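Local coordinates for chemotaxis signal transduction protein (Thermoanaerobacter tengcongensis, PDB 2QDL) that probably acts as the adaptor that couples the histidine kinase CheA to chemoreceptors in bacterial chemotaxis, as CheW scaffolding proteins do, at residues Met10-Val15 against Ile106-Ile111; Lys67-Ile72 against His142-Val147; Ser81-Val86 against Gly94-Ala99; Ala123-Ile128 against Met135-Lys140. All coordinates share one frame; numbering follows the deposited sequence.

How the interactions relate
Interactions 1, 3 and 4 all reach the curled sheet of the CheW-like beta-barrel fold, while interaction 2 ties the short helix 66-70 to the turn leading into strand 146-147. Interactions 1 and 2 lie on opposite sides of the chain's centre, with their own centres about 24 Å apart. Interaction 4 bridges them: I138 CD1 meets I111 CD1 of interaction 1 at 3.4 Å, and F124 CG lies 3.5 Å from F70 CE1 of interaction 2. Interaction 3 joins interaction 2 through a salt bridge, K67 NZ to D98 OD1 at 2.7 Å. Glycerol, probably from the crystallisation liquor, lies near K12 of interaction 1 and R82 of interaction 3.

Interaction 1. Residues Met10-Val15 against Ile106-Ile111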
loop_
_atom_site.group_PDB
_atom_site.type_symbol
_atom_site.label_atom_id
_atom_site.label_comp_id
_atom_site.label_asym_id
_atom_site.label_seq_id
_atom_site.Cartn_x
_atom_site.Cartn_y
_atom_site.Cartn_z
ATOM N N MET A 10 18.130 -15.122 0.565
ATOM C CA MET A 10 16.719 -14.822 0.753
ATOM C C MET A 10 16.446 -13.322 0.456
ATOM O O MET A 10 16.450 -12.478 1.374
ATOM C CB MET A 10 16.246 -15.240 2.148
ATOM C CG MET A 10 16.091 -16.784 2.358
ATOM S SD MET A 10 14.786 -17.556 1.337
ATOM C CE MET A 10 13.273 -16.949 2.135
ATOM N N PRO A 11 16.220 -12.998 -0.841
ATOM C CA PRO A 11 16.092 -11.602 -1.340
ATOM C C PRO A 11 14.885 -10.851 -0.796
ATOM O O PRO A 11 13.895 -11.467 -0.422
ATOM C CB PRO A 11 15.961 -11.764 -2.851
ATOM C CG PRO A 11 16.372 -13.198 -3.162
ATOM C CD PRO A 11 16.082 -13.995 -1.927
ATOM N N LYS A 12 14.975 -9.523 -0.749
ATOM C CA LYS A 12 13.789 -8.684 -0.532
ATOM C C LYS A 12 12.736 -9.016 -1.606
ATOM O O LYS A 12 13.044 -9.013 -2.822
ATOM C CB LYS A 12 14.150 -7.187 -0.542
ATOM C CG LYS A 12 12.976 -6.242 -0.202
ATOM C CD LYS A 12 13.439 -4.782 -0.147
ATOM C CE LYS A 12 12.376 -3.862 0.395
ATOM N NZ LYS A 12 12.150 -4.054 1.885
ATOM N N LYS A 13 11.515 -9.335 -1.182
ATOM C CA LYS A 13 10.426 -9.609 -2.137
ATOM C C LYS A 13 9.407 -8.473 -2.055
ATOM O O LYS A 13 8.880 -8.180 -0.974
ATOM C CB LYS A 13 9.749 -10.952 -1.876
ATOM C CG LYS A 13 10.688 -12.133 -1.715
ATOM C CD LYS A 13 10.851 -12.952 -2.971
ATOM C CE LYS A 13 9.877 -14.164 -2.950
ATOM N NZ LYS A 13 10.163 -15.174 -4.040
ATOM N N ILE A 14 9.184 -7.809 -3.187
ATOM C CA ILE A 14 8.194 -6.743 -3.277
ATOM C C ILE A 14 6.938 -7.236 -4.007
ATOM O O ILE A 14 7.020 -7.812 -5.091
ATOM C CB ILE A 14 8.748 -5.475 -4.007
ATOM C CG1 ILE A 14 10.045 -4.973 -3.366
ATOM C CG2 ILE A 14 7.717 -4.394 -4.002
ATOM C CD1 ILE A 14 9.962 -4.762 -1.891
ATOM N N VAL A 15 5.785 -7.033 -3.379
ATOM C CA VAL A 15 4.476 -7.201 -4.023
ATOM C C VAL A 15 4.194 -5.928 -4.793
ATOM O O VAL A 15 4.172 -4.815 -4.213
ATOM C CB VAL A 15 3.367 -7.432 -2.962
ATOM C CG1 VAL A 15 2.025 -7.682 -3.607
ATOM C CG2 VAL A 15 3.760 -8.603 -2.063
ATOM N N ILE A 106 14.424 -8.305 -5.115
ATOM C CA ILE A 106 15.260 -7.166 -5.454
ATOM C C ILE A 106 16.349 -6.978 -4.430
ATOM O O ILE A 106 16.176 -7.303 -3.245
ATOM C CB ILE A 106 14.455 -5.828 -5.610
ATOM C CG1 ILE A 106 13.849 -5.397 -4.280
ATOM C CG2 ILE A 106 13.350 -5.975 -6.655
ATOM C CD1 ILE A 106 13.407 -3.949 -4.294
ATOM N N ASP A 107 17.457 -6.413 -4.876
ATOM C CA ASP A 107 18.506 -5.980 -3.949
ATOM C C ASP A 107 18.049 -4.710 -3.208
ATOM O O ASP A 107 17.821 -3.661 -3.809
ATOM C CB ASP A 107 19.777 -5.691 -4.730
ATOM C CG ASP A 107 20.999 -5.564 -3.857
ATOM O OD1 ASP A 107 20.914 -5.263 -2.619
ATOM O OD2 ASP A 107 22.077 -5.781 -4.456
ATOM N N GLU A 108 17.911 -4.817 -1.895
ATOM C CA GLU A 108 17.489 -3.694 -1.074
ATOM C C GLU A 108 18.353 -2.442 -1.300
ATOM O O GLU A 108 17.894 -1.304 -1.120
ATOM C CB GLU A 108 17.505 -4.107 0.383
ATOM C CG GLU A 108 16.975 -3.052 1.316
ATOM C CD GLU A 108 17.395 -3.272 2.756
ATOM O OE1 GLU A 108 16.622 -2.821 3.621
ATOM O OE2 GLU A 108 18.473 -3.880 3.014
ATOM N N ASN A 109 19.584 -2.669 -1.751
ATOM C CA ASN A 109 20.575 -1.608 -1.998
ATOM C C ASN A 109 20.451 -0.937 -3.358
ATOM O O ASN A 109 21.168 0.018 -3.668
ATOM C CB ASN A 109 21.989 -2.172 -1.808
ATOM C CG ASN A 109 22.194 -2.766 -0.416
ATOM O OD1 ASN A 109 22.130 -2.043 0.591
ATOM N ND2 ASN A 109 22.446 -4.100 -0.351
ATOM N N SER A 110 19.528 -1.431 -4.164
ATOM C CA SER A 110 19.162 -0.769 -5.397
ATOM C C SER A 110 18.009 0.232 -5.132
ATOM O O SER A 110 17.639 1.002 -6.013
ATOM C CB SER A 110 18.712 -1.831 -6.405
ATOM O OG SER A 110 17.356 -2.216 -6.122
ATOM N N ILE A 111 17.438 0.212 -3.926
ATOM C CA ILE A 111 16.354 1.125 -3.573
ATOM C C ILE A 111 16.930 2.522 -3.249
ATOM O O ILE A 111 17.732 2.678 -2.329
ATOM C CB ILE A 111 15.446 0.568 -2.431
ATOM C CG1 ILE A 111 14.831 -0.764 -2.846
ATOM C CG2 ILE A 111 14.316 1.542 -2.090
ATOM C CD1 ILE A 111 14.193 -1.517 -1.690
HETATM O O HOH W 1 17.715 -8.753 -1.520
#
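K12 and I106 form an antiparallel hydrogen-bonded pair where strand 12-19 runs beside the end of strand 91-106 in the barrel sheet. Only one of the two direct bonds expected of such a pair is made: I106 N donates to K12 O at 2.8 Å, in the carbonyl plane. In place of the other stands a water, which accepts from K12 N at 2.9 Å and donates to I106 O at 2.7 Å. Apolar contact flanks the backbone pairing. I106 has CG1 between its backbone N and carbonyl carbon (chi1 66°), which brings CD1 to 3.6 Å from I14 CG1. The lysine suits its place through its long aliphatic chain: K12 CE passes I111 CD1 at 3.6 Å, the two side chains crossing at about a right angle, and K12 CD lies 4.2 Å from E108 CB. A bend at chi4 turns the ammonium aside to a salt bridge with D27. The 3-10 segment 108-110 lies between I106 and I111, both of which meet the segment 10-15. The contact is thus amphipathic: methylenes cover isoleucine, the charge is met by an acid, and one water stands in for the missing direct bond at the end of the strand pairing.

Interaction 2. Residues Lys67-Ile72 against His142-Val147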
loop_
_atom_site.group_PDB
_atom_site.type_symbol
_atom_site.label_atom_id
_atom_site.label_comp_id
_atom_site.label_asym_id
_atom_site.label_seq_id
_atom_site.Cartn_x
_atom_site.Cartn_y
_atom_site.Cartn_z
ATOM N N LYS A 67 -5.422 6.214 -4.502
ATOM C CA LYS A 67 -5.509 7.216 -5.580
ATOM C C LYS A 67 -6.027 8.540 -5.057
ATOM O O LYS A 67 -5.491 9.587 -5.424
ATOM C CB LYS A 67 -6.391 6.737 -6.717
ATOM C CG LYS A 67 -5.846 5.523 -7.479
ATOM C CD LYS A 67 -6.908 5.039 -8.443
ATOM C CE LYS A 67 -6.689 3.589 -8.784
ATOM N NZ LYS A 67 -7.830 2.994 -9.535
ATOM N N LYS A 68 -7.024 8.485 -4.164
ATOM C CA LYS A 68 -7.574 9.681 -3.530
ATOM C C LYS A 68 -6.597 10.270 -2.510
ATOM O O LYS A 68 -6.458 11.503 -2.388
ATOM C CB LYS A 68 -8.903 9.363 -2.856
ATOM C CG LYS A 68 -9.941 8.840 -3.793
ATOM C CD LYS A 68 -11.294 8.656 -3.067
ATOM C CE LYS A 68 -12.274 7.999 -3.990
ATOM N NZ LYS A 68 -13.541 7.791 -3.293
ATOM N N ARG A 69 -5.893 9.394 -1.805
ATOM C CA ARG A 69 -4.841 9.833 -0.886
ATOM C C ARG A 69 -3.657 10.502 -1.609
ATOM O O ARG A 69 -3.143 11.532 -1.142
ATOM C CB ARG A 69 -4.360 8.645 -0.034
ATOM C CG ARG A 69 -3.423 9.005 1.082
ATOM C CD ARG A 69 -4.028 10.141 1.937
ATOM N NE ARG A 69 -3.542 10.188 3.314
ATOM C CZ ARG A 69 -3.455 11.312 4.021
ATOM N NH1 ARG A 69 -3.818 12.462 3.482
ATOM N NH2 ARG A 69 -3.022 11.287 5.265
ATOM N N PHE A 70 -3.232 9.917 -2.739
ATOM C CA PHE A 70 -2.074 10.410 -3.490
ATOM C C PHE A 70 -2.408 11.456 -4.580
ATOM O O PHE A 70 -1.545 12.196 -4.997
ATOM C CB PHE A 70 -1.311 9.233 -4.132
ATOM C CG PHE A 70 -0.837 8.184 -3.162
ATOM C CD1 PHE A 70 -0.657 8.473 -1.810
ATOM C CD2 PHE A 70 -0.567 6.892 -3.609
ATOM C CE1 PHE A 70 -0.220 7.514 -0.948
ATOM C CE2 PHE A 70 -0.135 5.919 -2.729
ATOM C CZ PHE A 70 0.062 6.239 -1.389
ATOM N N GLY A 71 -3.653 11.477 -5.051
ATOM C CA GLY A 71 -4.090 12.352 -6.151
ATOM C C GLY A 71 -3.821 11.752 -7.519
ATOM O O GLY A 71 -3.472 12.450 -8.452
ATOM N N ILE A 72 -3.987 10.447 -7.629
ATOM C CA ILE A 72 -3.799 9.720 -8.891
ATOM C C ILE A 72 -5.127 9.696 -9.638
ATOM O O ILE A 72 -6.200 9.714 -9.007
ATOM C CB ILE A 72 -3.238 8.258 -8.636
ATOM C CG1 ILE A 72 -1.843 8.333 -7.959
ATOM C CG2 ILE A 72 -3.195 7.426 -9.948
ATOM C CD1 ILE A 72 -1.331 7.000 -7.448
ATOM N N HIS A 142 3.389 4.514 7.268
ATOM C CA HIS A 142 3.269 5.262 8.518
ATOM C C HIS A 142 2.137 6.317 8.581
ATOM O O HIS A 142 1.285 6.262 9.474
ATOM C CB HIS A 142 4.618 5.921 8.850
ATOM C CG HIS A 142 4.725 6.403 10.260
ATOM N ND1 HIS A 142 5.911 6.823 10.817
ATOM C CD2 HIS A 142 3.794 6.504 11.241
ATOM C CE1 HIS A 142 5.701 7.177 12.073
ATOM N NE2 HIS A 142 4.424 6.999 12.350
ATOM N N PHE A 143 2.146 7.271 7.650
ATOM C CA PHE A 143 1.242 8.413 7.707
ATOM C C PHE A 143 0.008 8.366 6.800
ATOM O O PHE A 143 -0.670 9.392 6.631
ATOM C CB PHE A 143 2.018 9.698 7.416
ATOM C CG PHE A 143 3.307 9.822 8.215
ATOM C CD1 PHE A 143 3.275 9.925 9.606
ATOM C CD2 PHE A 143 4.542 9.804 7.566
ATOM C CE1 PHE A 143 4.466 10.031 10.346
ATOM C CE2 PHE A 143 5.757 9.898 8.293
ATOM C CZ PHE A 143 5.715 10.014 9.684
ATOM N N LEU A 144 -0.287 7.205 6.219
ATOM C CA LEU A 144 -1.404 7.095 5.283
ATOM C C LEU A 144 -2.731 7.626 5.846
ATOM O O LEU A 144 -3.508 8.249 5.118
ATOM C CB LEU A 144 -1.560 5.670 4.720
ATOM C CG LEU A 144 -0.473 5.222 3.729
ATOM C CD1 LEU A 144 -0.668 3.708 3.385
ATOM C CD2 LEU A 144 -0.483 6.108 2.471
ATOM N N PHE A 145 -2.940 7.435 7.148
ATOM C CA PHE A 145 -4.186 7.810 7.816
ATOM C C PHE A 145 -4.100 9.129 8.589
ATOM O O PHE A 145 -5.096 9.567 9.163
ATOM C CB PHE A 145 -4.637 6.683 8.780
ATOM C CG PHE A 145 -5.216 5.500 8.075
ATOM C CD1 PHE A 145 -6.587 5.422 7.833
ATOM C CD2 PHE A 145 -4.384 4.477 7.604
ATOM C CE1 PHE A 145 -7.123 4.345 7.153
ATOM C CE2 PHE A 145 -4.901 3.401 6.915
ATOM C CZ PHE A 145 -6.272 3.319 6.692
ATOM N N GLU A 146 -2.922 9.744 8.626
ATOM C CA GLU A 146 -2.725 10.937 9.430
ATOM C C GLU A 146 -3.218 12.201 8.727
ATOM O O GLU A 146 -2.614 12.662 7.759
ATOM C CB GLU A 146 -1.272 11.085 9.907
ATOM C CG GLU A 146 -1.199 11.689 11.330
ATOM C CD GLU A 146 0.205 12.043 11.774
ATOM O OE1 GLU A 146 1.075 11.143 11.804
ATOM O OE2 GLU A 146 0.442 13.228 12.110
ATOM N N VAL A 147 -4.327 12.727 9.243
ATOM C CA VAL A 147 -4.995 13.932 8.754
ATOM C C VAL A 147 -4.660 15.086 9.700
ATOM O O VAL A 147 -5.075 15.079 10.871
ATOM C CB VAL A 147 -6.535 13.746 8.738
ATOM C CG1 VAL A 147 -7.227 14.995 8.238
ATOM C CG2 VAL A 147 -6.933 12.544 7.899
#
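R69 reaches from helix 66-70 across to L144 and its neighbours, its flat guanidinium set with its edge toward the carbonyl oxygens of L144 and E146 in the type I turn F143-E146. The side chain leaves with CG opposite the backbone N (chi1 -172°) and then bends at chi2, which lets NE donate to L144 O at 2.6 Å. NH2 donates to E146 O at 2.9 Å; that oxygen lies in the guanidinium plane, yet the donor stands well above the carbonyl plane of E146. Weak bonds from NH2 to F143 O (3.3 Å) and to L144 O (3.1 Å) complete the grip. Arginine suits the place because its several N-H groups can serve carbonyls that point in different directions. Beside it F70 presents its ring edge to L144, CE1 lying 3.7 Å from CD2, with the two side chains oblique to each other. An alanine at R69 would remove all four bonds and is likely to leave the carbonyls of L144 and E146 without these donors, freeing the turn to shift against the helix. F124 packs against R69, F70 and L144, and F49 makes a cation-pi contact with R69. On strand 59-65, I64 touches both R69 and F145, and P62 touches F145.

Interaction 3. Residues Ser81-Val86 against Gly94-Ala99; sequences SRIIIV and GLIVDA
R82 and V97 pair across the hairpin, but the flat guanidinium of R82 swings away from V97: its NH1 donates to S81 O at 3.0 Å, with that oxygen in the guanidinium plane and NH1 above the carbonyl plane. At the other flat group, the D98 carboxylate, OD1 accepts from a water at 2.6 Å that also bonds S81 OG, and forms a salt bridge with K67, while OD2 takes the backbone N-H of A20. From this end the hydrogen-bonded ladder runs on antiparallel, N to O 3.0 Å both ways for R82 and V97, 2.9 Å both ways for I84 and L95. The face that R82 begins goes on with I84, L95 and V97; I84 CD1 presses tightly on V97 CG1 at 3.5 Å, the side chains at about a right angle. Beta-branched I84 and V97 suit a strand, since branching at CB restricts chi1. Trimming I84 to alanine would probably open a gap over the V97 methyls. On the other face, the bare CA of G94 lets I83 CG2 settle 3.6 Å away. Strand 33-36 flanks strand 82-88, F17 of strand 12-19 covers I84 and V97, and I96 meets V63 of strand 59-65.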
loop_
_atom_site.group_PDB
_atom_site.type_symbol
_atom_site.label_atom_id
_atom_site.label_comp_id
_atom_site.label_asym_id
_atom_site.label_seq_id
_atom_site.Cartn_x
_atom_site.Cartn_y
_atom_site.Cartn_z
ATOM N N SER A 81 -9.345 -5.799 -8.832
ATOM C CA SER A 81 -9.141 -4.936 -7.672
ATOM C C SER A 81 -9.113 -5.769 -6.384
ATOM O O SER A 81 -9.832 -6.762 -6.257
ATOM C CB SER A 81 -10.203 -3.824 -7.587
ATOM O OG SER A 81 -9.944 -2.822 -8.552
ATOM N N ARG A 82 -8.272 -5.346 -5.446
ATOM C CA ARG A 82 -8.139 -6.009 -4.154
ATOM C C ARG A 82 -7.968 -5.022 -3.009
ATOM O O ARG A 82 -7.764 -3.814 -3.208
ATOM C CB ARG A 82 -6.900 -6.920 -4.171
ATOM C CG ARG A 82 -6.955 -8.047 -5.177
ATOM C CD ARG A 82 -7.934 -9.110 -4.707
ATOM N NE ARG A 82 -7.872 -10.298 -5.549
ATOM C CZ ARG A 82 -8.578 -10.497 -6.655
ATOM N NH1 ARG A 82 -9.421 -9.570 -7.104
ATOM N NH2 ARG A 82 -8.420 -11.629 -7.326
ATOM N N ILE A 83 -8.025 -5.571 -1.802
ATOM C CA ILE A 83 -7.695 -4.839 -0.609
ATOM C C ILE A 83 -6.551 -5.537 0.092
ATOM O O ILE A 83 -6.709 -6.639 0.629
ATOM C CB ILE A 83 -8.901 -4.701 0.390
ATOM C CG1 ILE A 83 -10.086 -3.978 -0.278
ATOM C CG2 ILE A 83 -8.414 -3.993 1.664
ATOM C CD1 ILE A 83 -11.434 -4.104 0.492
ATOM N N ILE A 84 -5.409 -4.862 0.095
ATOM C CA ILE A 84 -4.212 -5.351 0.792
ATOM C C ILE A 84 -4.308 -4.968 2.251
ATOM O O ILE A 84 -4.382 -3.771 2.594
ATOM C CB ILE A 84 -2.921 -4.758 0.207
ATOM C CG1 ILE A 84 -2.849 -5.046 -1.313
ATOM C CG2 ILE A 84 -1.713 -5.285 0.944
ATOM C CD1 ILE A 84 -1.644 -4.450 -1.989
ATOM N N ILE A 85 -4.313 -5.987 3.103
ATOM C CA ILE A 85 -4.342 -5.776 4.549
ATOM C C ILE A 85 -2.932 -5.580 5.064
ATOM O O ILE A 85 -2.048 -6.429 4.881
ATOM C CB ILE A 85 -5.050 -6.911 5.305
ATOM C CG1 ILE A 85 -6.405 -7.251 4.659
ATOM C CG2 ILE A 85 -5.141 -6.628 6.847
ATOM C CD1 ILE A 85 -7.403 -6.119 4.591
ATOM N N VAL A 86 -2.726 -4.431 5.688
ATOM C CA VAL A 86 -1.444 -4.086 6.284
ATOM C C VAL A 86 -1.658 -3.762 7.796
ATOM O O VAL A 86 -2.766 -3.873 8.325
ATOM C CB VAL A 86 -0.768 -2.885 5.513
ATOM C CG1 VAL A 86 -0.617 -3.207 4.009
ATOM C CG2 VAL A 86 -1.554 -1.582 5.720
ATOM N N GLY A 94 -6.613 -1.381 5.454
ATOM C CA GLY A 94 -6.766 -1.896 4.106
ATOM C C GLY A 94 -6.416 -0.830 3.077
ATOM O O GLY A 94 -6.781 0.346 3.219
ATOM N N LEU A 95 -5.676 -1.232 2.052
ATOM C CA LEU A 95 -5.300 -0.336 0.955
ATOM C C LEU A 95 -5.894 -0.919 -0.323
ATOM O O LEU A 95 -5.644 -2.091 -0.652
ATOM C CB LEU A 95 -3.774 -0.225 0.829
ATOM C CG LEU A 95 -2.899 -0.036 2.088
ATOM C CD1 LEU A 95 -1.452 0.085 1.687
ATOM C CD2 LEU A 95 -3.297 1.196 2.848
ATOM N N ILE A 96 -6.694 -0.102 -1.018
ATOM C CA ILE A 96 -7.261 -0.478 -2.314
ATOM C C ILE A 96 -6.184 -0.396 -3.376
ATOM O O ILE A 96 -5.416 0.567 -3.444
ATOM C CB ILE A 96 -8.491 0.413 -2.695
ATOM C CG1 ILE A 96 -9.608 0.247 -1.666
ATOM C CG2 ILE A 96 -9.019 0.104 -4.133
ATOM C CD1 ILE A 96 -10.638 1.341 -1.737
ATOM N N VAL A 97 -6.129 -1.443 -4.199
ATOM C CA VAL A 97 -5.208 -1.519 -5.344
ATOM C C VAL A 97 -5.981 -2.070 -6.556
ATOM O O VAL A 97 -6.906 -2.851 -6.381
ATOM C CB VAL A 97 -3.927 -2.395 -5.028
ATOM C CG1 VAL A 97 -3.235 -1.930 -3.770
ATOM C CG2 VAL A 97 -4.258 -3.893 -4.896
ATOM N N ASP A 98 -5.580 -1.691 -7.765
ATOM C CA ASP A 98 -6.214 -2.184 -8.993
ATOM C C ASP A 98 -5.888 -3.642 -9.278
ATOM O O ASP A 98 -6.672 -4.327 -9.892
ATOM C CB ASP A 98 -5.835 -1.324 -10.231
ATOM C CG ASP A 98 -6.361 0.087 -10.137
ATOM O OD1 ASP A 98 -7.343 0.302 -9.403
ATOM O OD2 ASP A 98 -5.811 0.973 -10.815
ATOM N N ALA A 99 -4.720 -4.101 -8.861
ATOM C CA ALA A 99 -4.328 -5.497 -9.095
ATOM C C ALA A 99 -3.003 -5.746 -8.433
ATOM O O ALA A 99 -2.186 -4.856 -8.341
ATOM C CB ALA A 99 -4.213 -5.791 -10.624
HETATM O O HOH W 2 -9.277 -0.566 -7.814
#

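Interaction 4. Residues Ala123-Ile128 against Met135-Lys140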
loop_
_atom_site.group_PDB
_atom_site.type_symbol
_atom_site.label_atom_id
_atom_site.label_comp_id
_atom_site.label_asym_id
_atom_site.label_seq_id
_atom_site.Cartn_x
_atom_site.Cartn_y
_atom_site.Cartn_z
ATOM N N ALA A 123 6.059 12.017 1.792
ATOM C CA ALA A 123 5.538 11.534 3.080
ATOM C C ALA A 123 5.016 10.106 2.970
ATOM O O ALA A 123 4.873 9.397 3.969
ATOM C CB ALA A 123 4.452 12.468 3.613
ATOM N N PHE A 124 4.721 9.705 1.741
ATOM C CA PHE A 124 4.106 8.394 1.449
ATOM C C PHE A 124 5.094 7.462 0.756
ATOM O O PHE A 124 4.721 6.353 0.338
ATOM C CB PHE A 124 2.878 8.559 0.547
ATOM C CG PHE A 124 1.803 9.487 1.103
ATOM C CD1 PHE A 124 1.269 9.294 2.381
ATOM C CD2 PHE A 124 1.290 10.530 0.310
ATOM C CE1 PHE A 124 0.278 10.144 2.865
ATOM C CE2 PHE A 124 0.305 11.349 0.769
ATOM C CZ PHE A 124 -0.216 11.170 2.063
ATOM N N VAL A 125 6.326 7.917 0.581
ATOM C CA VAL A 125 7.322 7.145 -0.180
ATOM C C VAL A 125 8.453 6.665 0.709
ATOM O O VAL A 125 9.116 7.482 1.388
ATOM C CB VAL A 125 7.925 7.974 -1.341
ATOM C CG1 VAL A 125 9.005 7.161 -2.137
ATOM C CG2 VAL A 125 6.835 8.493 -2.255
ATOM N N GLU A 126 8.671 5.349 0.735
ATOM C CA GLU A 126 9.807 4.783 1.491
ATOM C C GLU A 126 11.094 4.863 0.650
ATOM O O GLU A 126 12.159 5.264 1.130
ATOM C CB GLU A 126 9.532 3.330 1.899
ATOM C CG GLU A 126 10.769 2.598 2.481
ATOM C CD GLU A 126 10.447 1.201 2.933
ATOM O OE1 GLU A 126 9.480 1.035 3.722
ATOM O OE2 GLU A 126 11.145 0.262 2.489
ATOM N N GLY A 127 10.991 4.460 -0.613
ATOM C CA GLY A 127 12.139 4.470 -1.485
ATOM C C GLY A 127 11.664 4.188 -2.888
ATOM O O GLY A 127 10.482 3.919 -3.114
ATOM N N ILE A 128 12.592 4.260 -3.831
ATOM C CA ILE A 128 12.263 4.022 -5.222
ATOM C C ILE A 128 13.125 2.874 -5.743
ATOM O O ILE A 128 14.345 2.946 -5.715
ATOM C CB ILE A 128 12.464 5.297 -6.111
ATOM C CG1 ILE A 128 11.933 6.564 -5.394
ATOM C CG2 ILE A 128 11.948 5.028 -7.547
ATOM C CD1 ILE A 128 11.068 7.489 -6.204
ATOM N N MET A 135 9.677 2.242 -12.963
ATOM C CA MET A 135 9.922 2.815 -11.639
ATOM C C MET A 135 8.892 2.225 -10.689
ATOM O O MET A 135 7.686 2.175 -11.005
ATOM C CB MET A 135 9.822 4.343 -11.674
ATOM C CG MET A 135 9.602 4.993 -10.302
ATOM S SD MET A 135 9.491 6.795 -10.307
ATOM C CE MET A 135 11.215 7.281 -10.628
ATOM N N ILE A 136 9.357 1.722 -9.552
ATOM C CA ILE A 136 8.428 1.270 -8.537
ATOM C C ILE A 136 8.674 2.026 -7.245
ATOM O O ILE A 136 9.689 1.844 -6.602
ATOM C CB ILE A 136 8.501 -0.236 -8.269
ATOM C CG1 ILE A 136 8.557 -1.021 -9.578
ATOM C CG2 ILE A 136 7.290 -0.671 -7.408
ATOM C CD1 ILE A 136 8.638 -2.506 -9.375
ATOM N N ILE A 137 7.697 2.833 -6.862
ATOM C CA ILE A 137 7.697 3.504 -5.582
ATOM C C ILE A 137 7.231 2.543 -4.531
ATOM O O ILE A 137 6.153 1.973 -4.640
ATOM C CB ILE A 137 6.798 4.769 -5.582
ATOM C CG1 ILE A 137 7.524 5.888 -6.326
ATOM C CG2 ILE A 137 6.440 5.188 -4.151
ATOM C CD1 ILE A 137 6.660 6.962 -6.791
ATOM N N ILE A 138 8.079 2.356 -3.524
ATOM C CA ILE A 138 7.747 1.585 -2.373
ATOM C C ILE A 138 7.050 2.545 -1.418
ATOM O O ILE A 138 7.624 3.581 -0.992
ATOM C CB ILE A 138 9.005 0.919 -1.725
ATOM C CG1 ILE A 138 9.670 -0.023 -2.732
ATOM C CG2 ILE A 138 8.584 0.159 -0.469
ATOM C CD1 ILE A 138 10.926 -0.622 -2.222
ATOM N N ILE A 139 5.814 2.210 -1.091
ATOM C CA ILE A 139 4.976 3.073 -0.271
ATOM C C ILE A 139 5.355 2.984 1.205
ATOM O O ILE A 139 5.654 1.901 1.714
ATOM C CB ILE A 139 3.474 2.725 -0.472
ATOM C CG1 ILE A 139 3.018 3.194 -1.870
ATOM C CG2 ILE A 139 2.581 3.259 0.731
ATOM C CD1 ILE A 139 1.680 2.587 -2.304
ATOM N N LYS A 140 5.367 4.126 1.876
ATOM C CA LYS A 140 5.560 4.184 3.318
ATOM C C LYS A 140 4.188 4.225 3.935
ATOM O O LYS A 140 3.371 5.096 3.607
ATOM C CB LYS A 140 6.370 5.442 3.704
ATOM C CG LYS A 140 6.495 5.710 5.189
ATOM C CD LYS A 140 7.275 7.004 5.504
ATOM C CE LYS A 140 8.784 6.826 5.264
ATOM N NZ LYS A 140 9.628 8.079 5.527
HETATM O O HOH W 3 3.213 7.428 5.055
HETATM O O HOH W 4 7.139 0.181 3.228
#
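E126 and G127 both face I138 in a classic beta bulge, set into the hairpin of strands 125-131 and 134-139. The extra residue is absorbed by two bonds to one partner: E126 N donates to I138 O at 2.7 Å, and I138 N to G127 O at 2.9 Å. E126 adopts helical backbone angles (-83°/-47°), as the first bulge position commonly does, and the chain turns a corner there. Just before it, K140 N donates to F124 O at 2.8 Å, approaching from well above the carbonyl plane.

On either side of the bulge apolar side chains pack. After it, I128 and I137 lie side by side, pointing the same way, with I128 CD1 3.9 Å from I137 CG1. I128 CG2 is met by M135 CG at 3.6 Å, the flexible methionine chain bending at chi3 to bring its CE there as well. Before it, V125 straddles I137 CG2 with both of its methyl groups, the branched chains crossing at about a right angle. Glutamate suits the exposed corner: the chain of E126 is extended, CG lying opposite the backbone N (chi1 170°), and CB and the carboxylate end (CD, OE2) lie against I138 CG2, while OE1 reaches a water shared with I139 O.

Further out, strand 22-27 runs parallel beside strand 134-139, its G25 bonded to the backbone of I137 and I139 and its Y24 packed on both side chains. At the open end a water donates to both A123 O, at 2.8 Å, and K140 O, at 2.7 Å.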